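Local atomic coordinates of single-strand DNA-binding protein (Agrobacterium tumefaciens, PDB entry 3BTP), a protein that binds single-stranded but not double-stranded DNA, whatever its sequence, and mediates nuclear uptake of the transferred T-DNA strand during plant transformation. Residues F447-P459 against L481-Y495. Numbering follows the deposited sequence.
Sequences FDRQAAVIVADGP and LIADRNEKGQRTGTY
Arg491 reaches across to the backbone of residues 447-450 and takes hold of Phe447 side-on. NE and NH2 both donate to Phe447 O, which lies at the edge of the guanidinium, near its plane; Arg491 NH2, 3.2 Å from Phe447 O, lies in the carbonyl plane on a lone pair, whereas NE comes from above that plane. Bends at chi2 (-102°) and chi3 (-80°) fold the arginine chain back and turn the edge carrying NE and NH2 toward Phe447 O. The same NH2 makes a very short, doubtful approach to Gln450 O. Through NH1 the arginine has a second partner, a salt bridge to Asp511 of helix 510-515, so one arginine ties loop, hairpin and helix together. The methyl of Ala483, small enough to lie close, sits over one face of the guanidinium, toward the rim.

Val453 and Ile454 belong to strand 453-456, which runs antiparallel to strand 480-485 in the closed eight-stranded barrel. Ile454 and Leu481 are a hydrogen-bonded pair, with Ile454 N 2.9 Å from Leu481 O and Leu481 N 3.0 Å from Ile454 O; further along, Ala483 N bonds almost straight to Ala452 O.

Tyr495, in the next strand, presents a ring face to Ile454. Ile454 CD1 sits 3.9 Å from the centroid of the Tyr495 ring, nearly on the normal, a CH-pi contact suited to the isoleucine's long branch. Tyr495 OH donates to a lone pair of Ala451 O at 2.6 Å, tying the end of the ring to the loop backbone. Gln450 CG packs against that hydroxyl, and its NE2 makes a weak bond to Gly493 O. At the corner, Gly493, with positive phi (96°) and no side chain, brings its CA over a face of the Phe447 ring, 3.8 Å from the centroid.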
ATOM      1  N   PHE A 447      28.609  -4.012 -12.480  1.00 44.24           N
ATOM      2  CA  PHE A 447      27.883  -3.221 -13.434  1.00 43.11           C
ATOM      3  C   PHE A 447      27.829  -1.798 -12.937  1.00 43.02           C
ATOM      4  O   PHE A 447      27.384  -1.503 -11.798  1.00 42.37           O
ATOM      5  CB  PHE A 447      26.592  -3.925 -13.614  1.00 43.92           C
ATOM      6  CG  PHE A 447      26.812  -5.381 -13.779  1.00 42.77           C
ATOM      7  CD1 PHE A 447      25.790  -6.249 -14.089  1.00 43.78           C
ATOM      8  CD2 PHE A 447      28.118  -5.869 -13.717  1.00 43.74           C
ATOM      9  CE1 PHE A 447      26.071  -7.607 -14.294  1.00 46.10           C
ATOM     10  CE2 PHE A 447      28.419  -7.217 -13.925  1.00 46.58           C
ATOM     11  CZ  PHE A 447      27.388  -8.096 -14.193  1.00 45.73           C
ATOM     12  N   ASP A 448      28.407  -0.941 -13.771  1.00 43.18           N
ATOM     13  CA  ASP A 448      28.748   0.420 -13.390  1.00 45.08           C
ATOM     14  C   ASP A 448      27.629   1.427 -13.366  1.00 44.59           C
ATOM     15  O   ASP A 448      27.683   2.412 -12.623  1.00 44.12           O
ATOM     16  CB  ASP A 448      29.954   0.929 -14.179  1.00 46.54           C
ATOM     17  CG  ASP A 448      31.206   0.886 -13.335  1.00 51.86           C
ATOM     18  OD1 ASP A 448      31.816  -0.228 -13.213  1.00 54.92           O
ATOM     19  OD2 ASP A 448      31.521   1.949 -12.725  1.00 56.98           O
ATOM     20  N   ARG A 449      26.584   1.157 -14.137  1.00 44.63           N
ATOM     21  CA  ARG A 449      25.467   2.089 -14.173  1.00 45.59           C
ATOM     22  C   ARG A 449      24.605   2.095 -12.881  1.00 41.88           C
ATOM     23  O   ARG A 449      24.114   3.140 -12.463  1.00 42.41           O
ATOM     24  CB  ARG A 449      24.604   1.836 -15.394  1.00 45.42           C
ATOM     25  CG  ARG A 449      23.743   3.087 -15.774  1.00 51.95           C
ATOM     26  CD  ARG A 449      22.522   2.683 -16.662  1.00 51.34           C
ATOM     27  NE  ARG A 449      22.877   2.434 -18.069  1.00 61.94           N
ATOM     28  CZ  ARG A 449      23.129   1.237 -18.615  1.00 66.67           C
ATOM     29  NH1 ARG A 449      23.093   0.111 -17.889  1.00 67.12           N
ATOM     30  NH2 ARG A 449      23.423   1.172 -19.920  1.00 69.64           N
ATOM     31  N   GLN A 450      24.443   0.943 -12.262  1.00 37.82           N
ATOM     32  CA  GLN A 450      23.528   0.813 -11.152  1.00 36.00           C
ATOM     33  C   GLN A 450      23.864   1.728  -9.922  1.00 33.19           C
ATOM     34  O   GLN A 450      24.996   2.069  -9.679  1.00 31.21           O
ATOM     35  CB  GLN A 450      23.341  -0.672 -10.842  1.00 35.47           C
ATOM     36  CG  GLN A 450      24.355  -1.266 -10.002  1.00 38.56           C
ATOM     37  CD  GLN A 450      24.444  -2.731 -10.229  1.00 43.19           C
ATOM     38  OE1 GLN A 450      24.001  -3.214 -11.266  1.00 47.34           O
ATOM     39  NE2 GLN A 450      25.047  -3.461  -9.290  1.00 42.11           N
ATOM     40  N   ALA A 451      22.860   2.245  -9.236  1.00 30.34           N
ATOM     41  CA  ALA A 451      23.132   2.991  -8.004  1.00 28.41           C
ATOM     42  C   ALA A 451      24.082   2.230  -7.007  1.00 28.25           C
ATOM     43  O   ALA A 451      24.054   0.982  -6.893  1.00 26.22           O
ATOM     44  CB  ALA A 451      21.847   3.327  -7.341  1.00 26.42           C
ATOM     45  N   ALA A 452      24.909   2.993  -6.292  1.00 27.91           N
ATOM     46  CA  ALA A 452      25.877   2.415  -5.346  1.00 28.70           C
ATOM     47  C   ALA A 452      25.244   1.850  -4.054  1.00 27.17           C
ATOM     48  O   ALA A 452      25.757   0.970  -3.443  1.00 25.26           O
ATOM     49  CB  ALA A 452      26.956   3.466  -5.004  1.00 30.10           C
ATOM     50  N   VAL A 453      24.080   2.368  -3.697  1.00 28.57           N
ATOM     51  CA  VAL A 453      23.359   1.967  -2.506  1.00 26.81           C
ATOM     52  C   VAL A 453      21.921   1.916  -2.944  1.00 26.58           C
ATOM     53  O   VAL A 453      21.475   2.756  -3.730  1.00 27.62           O
ATOM     54  CB  VAL A 453      23.472   3.007  -1.414  1.00 27.63           C
ATOM     55  CG1 VAL A 453      22.629   2.603  -0.166  1.00 27.12           C
ATOM     56  CG2 VAL A 453      24.928   3.310  -1.075  1.00 26.73           C
ATOM     57  N   ILE A 454      21.219   0.866  -2.523  1.00 24.78           N
ATOM     58  CA  ILE A 454      19.787   0.879  -2.540  1.00 21.75           C
ATOM     59  C   ILE A 454      19.163   0.642  -1.160  1.00 21.12           C
ATOM     60  O   ILE A 454      19.717  -0.040  -0.344  1.00 22.09           O
ATOM     61  CB  ILE A 454      19.202  -0.008  -3.710  1.00 21.58           C
ATOM     62  CG1 ILE A 454      19.528  -1.474  -3.553  1.00 19.07           C
ATOM     63  CG2 ILE A 454      19.726   0.513  -5.084  1.00 21.42           C
ATOM     64  CD1 ILE A 454      18.924  -2.249  -4.643  1.00 12.34           C
ATOM     65  N   VAL A 455      17.997   1.196  -0.912  1.00 21.89           N
ATOM     66  CA  VAL A 455      17.409   1.127   0.387  1.00 22.66           C
ATOM     67  C   VAL A 455      15.999   0.557   0.326  1.00 23.24           C
ATOM     68  O   VAL A 455      15.200   1.084  -0.397  1.00 23.86           O
ATOM     69  CB  VAL A 455      17.386   2.582   1.105  1.00 22.83           C
ATOM     70  CG1 VAL A 455      16.763   2.455   2.503  1.00 21.99           C
ATOM     71  CG2 VAL A 455      18.843   3.188   1.195  1.00 21.67           C
ATOM     72  N   ALA A 456      15.695  -0.455   1.150  1.00 24.63           N
ATOM     73  CA  ALA A 456      14.393  -1.077   1.206  1.00 26.04           C
ATOM     74  C   ALA A 456      13.381  -0.212   1.974  1.00 27.11           C
ATOM     75  O   ALA A 456      13.651   0.292   3.026  1.00 26.99           O
ATOM     76  CB  ALA A 456      14.495  -2.495   1.823  1.00 25.48           C
ATOM     77  N   ASP A 457      12.200  -0.034   1.416  1.00 28.33           N
ATOM     78  CA  ASP A 457      11.255   0.928   1.965  1.00 28.74           C
ATOM     79  C   ASP A 457       9.918   0.497   1.421  1.00 27.98           C
ATOM     80  O   ASP A 457       9.542   0.913   0.326  1.00 27.75           O
ATOM     81  CB  ASP A 457      11.607   2.298   1.401  1.00 31.45           C
ATOM     82  CG  ASP A 457      10.620   3.396   1.821  1.00 37.20           C
ATOM     83  OD1 ASP A 457      10.120   3.395   3.011  1.00 39.96           O
ATOM     84  OD2 ASP A 457      10.382   4.266   0.932  1.00 42.16           O
ATOM     85  N   GLY A 458       9.214  -0.340   2.163  1.00 25.35           N
ATOM     86  CA  GLY A 458       8.082  -1.051   1.645  1.00 24.87           C
ATOM     87  C   GLY A 458       8.476  -2.152   0.650  1.00 24.39           C
ATOM     88  O   GLY A 458       9.553  -2.764   0.757  1.00 24.01           O
ATOM     89  N   PRO A 459       7.577  -2.457  -0.296  1.00 23.84           N
ATOM     90  CA  PRO A 459       7.836  -3.411  -1.365  1.00 23.02           C
ATOM     91  C   PRO A 459       8.604  -2.823  -2.545  1.00 24.08           C
ATOM     92  O   PRO A 459       8.400  -3.234  -3.690  1.00 25.22           O
ATOM     93  CB  PRO A 459       6.449  -3.939  -1.717  1.00 21.96           C
ATOM     94  CG  PRO A 459       5.526  -2.911  -1.331  1.00 22.90           C
ATOM     95  CD  PRO A 459       6.196  -1.969  -0.330  1.00 23.73           C
ATOM     96  N   LEU A 481      21.581  -1.781   1.234  1.00 21.50           N
ATOM     97  CA  LEU A 481      22.284  -2.714   0.349  1.00 19.86           C
ATOM     98  C   LEU A 481      23.282  -1.907  -0.477  1.00 19.85           C
ATOM     99  O   LEU A 481      22.989  -0.826  -0.970  1.00 17.21           O
ATOM    100  CB  LEU A 481      21.297  -3.416  -0.628  1.00 20.05           C
ATOM    101  CG  LEU A 481      20.220  -4.355  -0.020  1.00 21.53           C
ATOM    102  CD1 LEU A 481      18.886  -4.107  -0.646  1.00 19.24           C
ATOM    103  CD2 LEU A 481      20.617  -5.766  -0.266  1.00 20.87           C
ATOM    104  N   ILE A 482      24.441  -2.520  -0.668  1.00 21.01           N
ATOM    105  CA  ILE A 482      25.625  -1.901  -1.204  1.00 20.18           C
ATOM    106  C   ILE A 482      25.950  -2.585  -2.516  1.00 20.93           C
ATOM    107  O   ILE A 482      25.927  -3.837  -2.599  1.00 21.80           O
ATOM    108  CB  ILE A 482      26.804  -2.007  -0.202  1.00 20.97           C
ATOM    109  CG1 ILE A 482      26.353  -1.628   1.236  1.00 17.81           C
ATOM    110  CG2 ILE A 482      28.018  -1.109  -0.679  1.00 18.45           C
ATOM    111  CD1 ILE A 482      26.019  -0.105   1.388  1.00 19.49           C
ATOM    112  N   ALA A 483      26.211  -1.784  -3.548  1.00 19.61           N
ATOM    113  CA  ALA A 483      26.677  -2.342  -4.830  1.00 20.87           C
ATOM    114  C   ALA A 483      28.079  -2.856  -4.655  1.00 21.24           C
ATOM    115  O   ALA A 483      28.994  -2.062  -4.485  1.00 21.40           O
ATOM    116  CB  ALA A 483      26.641  -1.297  -5.990  1.00 18.06           C
ATOM    117  N   ASP A 484      28.230  -4.170  -4.735  1.00 21.46           N
ATOM    118  CA  ASP A 484      29.498  -4.814  -4.522  1.00 24.96           C
ATOM    119  C   ASP A 484      30.519  -4.572  -5.636  1.00 27.27           C
ATOM    120  O   ASP A 484      30.176  -4.233  -6.772  1.00 27.60           O
ATOM    121  CB  ASP A 484      29.294  -6.342  -4.317  1.00 24.18           C
ATOM    122  CG  ASP A 484      28.306  -6.651  -3.195  1.00 26.14           C
ATOM    123  OD1 ASP A 484      28.328  -5.974  -2.136  1.00 26.19           O
ATOM    124  OD2 ASP A 484      27.477  -7.545  -3.383  1.00 27.51           O
ATOM    125  N   ARG A 485      31.778  -4.796  -5.272  1.00 28.80           N
ATOM    126  CA  ARG A 485      32.906  -4.627  -6.127  1.00 31.59           C
ATOM    127  C   ARG A 485      33.793  -5.833  -5.879  1.00 33.52           C
ATOM    128  O   ARG A 485      33.873  -6.310  -4.751  1.00 34.22           O
ATOM    129  CB  ARG A 485      33.631  -3.301  -5.812  1.00 29.90           C
ATOM    130  CG  ARG A 485      33.059  -2.198  -6.530  1.00 29.45           C
ATOM    131  CD  ARG A 485      33.788  -0.997  -6.313  1.00 32.16           C
ATOM    132  NE  ARG A 485      33.025   0.191  -6.671  1.00 32.62           N
ATOM    133  CZ  ARG A 485      32.994   0.808  -7.865  1.00 31.92           C
ATOM    134  NH1 ARG A 485      33.663   0.378  -8.915  1.00 31.83           N
ATOM    135  NH2 ARG A 485      32.248   1.882  -8.002  1.00 30.18           N
ATOM    136  N   ASN A 486      34.460  -6.334  -6.915  1.00 36.21           N
ATOM    137  CA  ASN A 486      35.399  -7.464  -6.699  1.00 39.57           C
ATOM    138  C   ASN A 486      36.776  -7.052  -6.084  1.00 41.20           C
ATOM    139  O   ASN A 486      36.981  -5.895  -5.650  1.00 42.94           O
ATOM    140  CB  ASN A 486      35.541  -8.291  -7.979  1.00 38.24           C
ATOM    141  CG  ASN A 486      36.195  -7.519  -9.102  1.00 38.25           C
ATOM    142  OD1 ASN A 486      36.776  -6.462  -8.885  1.00 36.89           O
ATOM    143  ND2 ASN A 486      36.091  -8.044 -10.322  1.00 34.50           N
ATOM    144  N   GLU A 487      37.713  -7.974  -6.037  1.00 44.50           N
ATOM    145  CA  GLU A 487      39.068  -7.609  -5.595  1.00 47.74           C
ATOM    146  C   GLU A 487      39.783  -6.515  -6.480  1.00 48.20           C
ATOM    147  O   GLU A 487      40.533  -5.641  -5.926  1.00 47.95           O
ATOM    148  CB  GLU A 487      39.892  -8.868  -5.441  1.00 49.34           C
ATOM    149  CG  GLU A 487      41.058  -8.779  -4.475  1.00 54.31           C
ATOM    150  CD  GLU A 487      42.158  -9.805  -4.838  1.00 63.05           C
ATOM    151  OE1 GLU A 487      41.814 -10.937  -5.335  1.00 63.70           O
ATOM    152  OE2 GLU A 487      43.364  -9.462  -4.654  1.00 64.19           O
ATOM    153  N   LYS A 488      39.518  -6.503  -7.807  1.00 47.58           N
ATOM    154  CA  LYS A 488      40.044  -5.394  -8.673  1.00 47.78           C
ATOM    155  C   LYS A 488      39.380  -3.996  -8.476  1.00 45.40           C
ATOM    156  O   LYS A 488      39.805  -3.020  -9.084  1.00 44.74           O
ATOM    157  CB  LYS A 488      40.131  -5.756 -10.179  1.00 47.95           C
ATOM    158  CG  LYS A 488      40.952  -7.033 -10.562  1.00 51.32           C
ATOM    159  CD  LYS A 488      41.489  -6.930 -12.082  1.00 51.66           C
ATOM    160  CE  LYS A 488      42.497  -8.097 -12.541  1.00 55.29           C
ATOM    161  NZ  LYS A 488      42.954  -8.101 -14.043  1.00 54.47           N
ATOM    162  N   GLY A 489      38.351  -3.873  -7.641  1.00 43.69           N
ATOM    163  CA  GLY A 489      37.640  -2.588  -7.564  1.00 40.57           C
ATOM    164  C   GLY A 489      36.470  -2.527  -8.561  1.00 39.90           C
ATOM    165  O   GLY A 489      35.835  -1.469  -8.738  1.00 38.62           O
ATOM    166  N   GLN A 490      36.134  -3.640  -9.219  1.00 37.96           N
ATOM    167  CA  GLN A 490      35.041  -3.486 -10.170  1.00 37.95           C
ATOM    168  C   GLN A 490      33.713  -4.014  -9.705  1.00 36.91           C
ATOM    169  O   GLN A 490      33.671  -5.041  -9.010  1.00 36.26           O
ATOM    170  CB  GLN A 490      35.347  -4.063 -11.534  1.00 38.90           C
ATOM    171  CG  GLN A 490      35.707  -5.526 -11.542  1.00 41.61           C
ATOM    172  CD  GLN A 490      36.824  -5.778 -12.510  1.00 45.98           C
ATOM    173  OE1 GLN A 490      37.631  -4.851 -12.774  1.00 47.42           O
ATOM    174  NE2 GLN A 490      36.883  -7.007 -13.077  1.00 43.87           N
ATOM    175  N   ARG A 491      32.643  -3.317 -10.139  1.00 35.06           N
ATOM    176  CA  ARG A 491      31.269  -3.686  -9.823  1.00 32.76           C
ATOM    177  C   ARG A 491      30.968  -5.064 -10.356  1.00 32.37           C
ATOM    178  O   ARG A 491      31.347  -5.369 -11.469  1.00 32.49           O
ATOM    179  CB  ARG A 491      30.295  -2.601 -10.277  1.00 32.03           C
ATOM    180  CG  ARG A 491      30.592  -1.336  -9.542  1.00 29.26           C
ATOM    181  CD  ARG A 491      29.675  -0.947  -8.355  1.00 28.41           C
ATOM    182  NE  ARG A 491      28.564  -0.402  -9.023  1.00 35.18           N
ATOM    183  CZ  ARG A 491      28.031   0.784  -8.925  1.00 33.40           C
ATOM    184  NH1 ARG A 491      28.379   1.687  -8.033  1.00 29.80           N
ATOM    185  NH2 ARG A 491      27.069   0.997  -9.790  1.00 36.35           N
ATOM    186  N   THR A 492      30.428  -5.931  -9.486  1.00 30.97           N
ATOM    187  CA  THR A 492      30.028  -7.283  -9.841  1.00 29.56           C
ATOM    188  C   THR A 492      28.537  -7.284 -10.314  1.00 29.88           C
ATOM    189  O   THR A 492      28.037  -8.220 -10.925  1.00 28.46           O
ATOM    190  CB  THR A 492      30.274  -8.301  -8.632  1.00 30.31           C
ATOM    191  OG1 THR A 492      29.414  -8.043  -7.527  1.00 29.56           O
ATOM    192  CG2 THR A 492      31.738  -8.229  -8.070  1.00 30.32           C
ATOM    193  N   GLY A 493      27.806  -6.227 -10.006  1.00 29.04           N
ATOM    194  CA  GLY A 493      26.386  -6.285 -10.300  1.00 28.59           C
ATOM    195  C   GLY A 493      25.565  -6.708  -9.093  1.00 29.23           C
ATOM    196  O   GLY A 493      24.352  -6.478  -9.082  1.00 29.21           O
ATOM    197  N   THR A 494      26.195  -7.325  -8.070  1.00 26.70           N
ATOM    198  CA  THR A 494      25.375  -7.714  -6.934  1.00 24.34           C
ATOM    199  C   THR A 494      25.210  -6.561  -5.945  1.00 22.64           C
ATOM    200  O   THR A 494      25.939  -5.574  -5.993  1.00 21.59           O
ATOM    201  CB  THR A 494      25.875  -9.042  -6.281  1.00 24.34           C
ATOM    202  OG1 THR A 494      27.131  -8.827  -5.650  1.00 21.94           O
ATOM    203  CG2 THR A 494      26.009 -10.189  -7.335  1.00 23.36           C
ATOM    204  N   TYR A 495      24.223  -6.697  -5.070  1.00 20.62           N
ATOM    205  CA  TYR A 495      24.047  -5.849  -3.955  1.00 19.53           C
ATOM    206  C   TYR A 495      24.027  -6.742  -2.718  1.00 20.30           C
ATOM    207  O   TYR A 495      23.290  -7.721  -2.680  1.00 19.78           O
ATOM    208  CB  TYR A 495      22.663  -5.155  -3.971  1.00 19.77           C
ATOM    209  CG  TYR A 495      22.585  -4.005  -4.930  1.00 17.80           C
ATOM    210  CD1 TYR A 495      23.057  -2.755  -4.567  1.00 12.84           C
ATOM    211  CD2 TYR A 495      22.073  -4.209  -6.245  1.00 17.04           C
ATOM    212  CE1 TYR A 495      23.000  -1.673  -5.463  1.00 13.76           C
ATOM    213  CE2 TYR A 495      22.006  -3.168  -7.134  1.00 16.82           C
ATOM    214  CZ  TYR A 495      22.514  -1.921  -6.753  1.00 19.14           C
ATOM    215  OH  TYR A 495      22.443  -0.886  -7.646  1.00 22.06           O
TER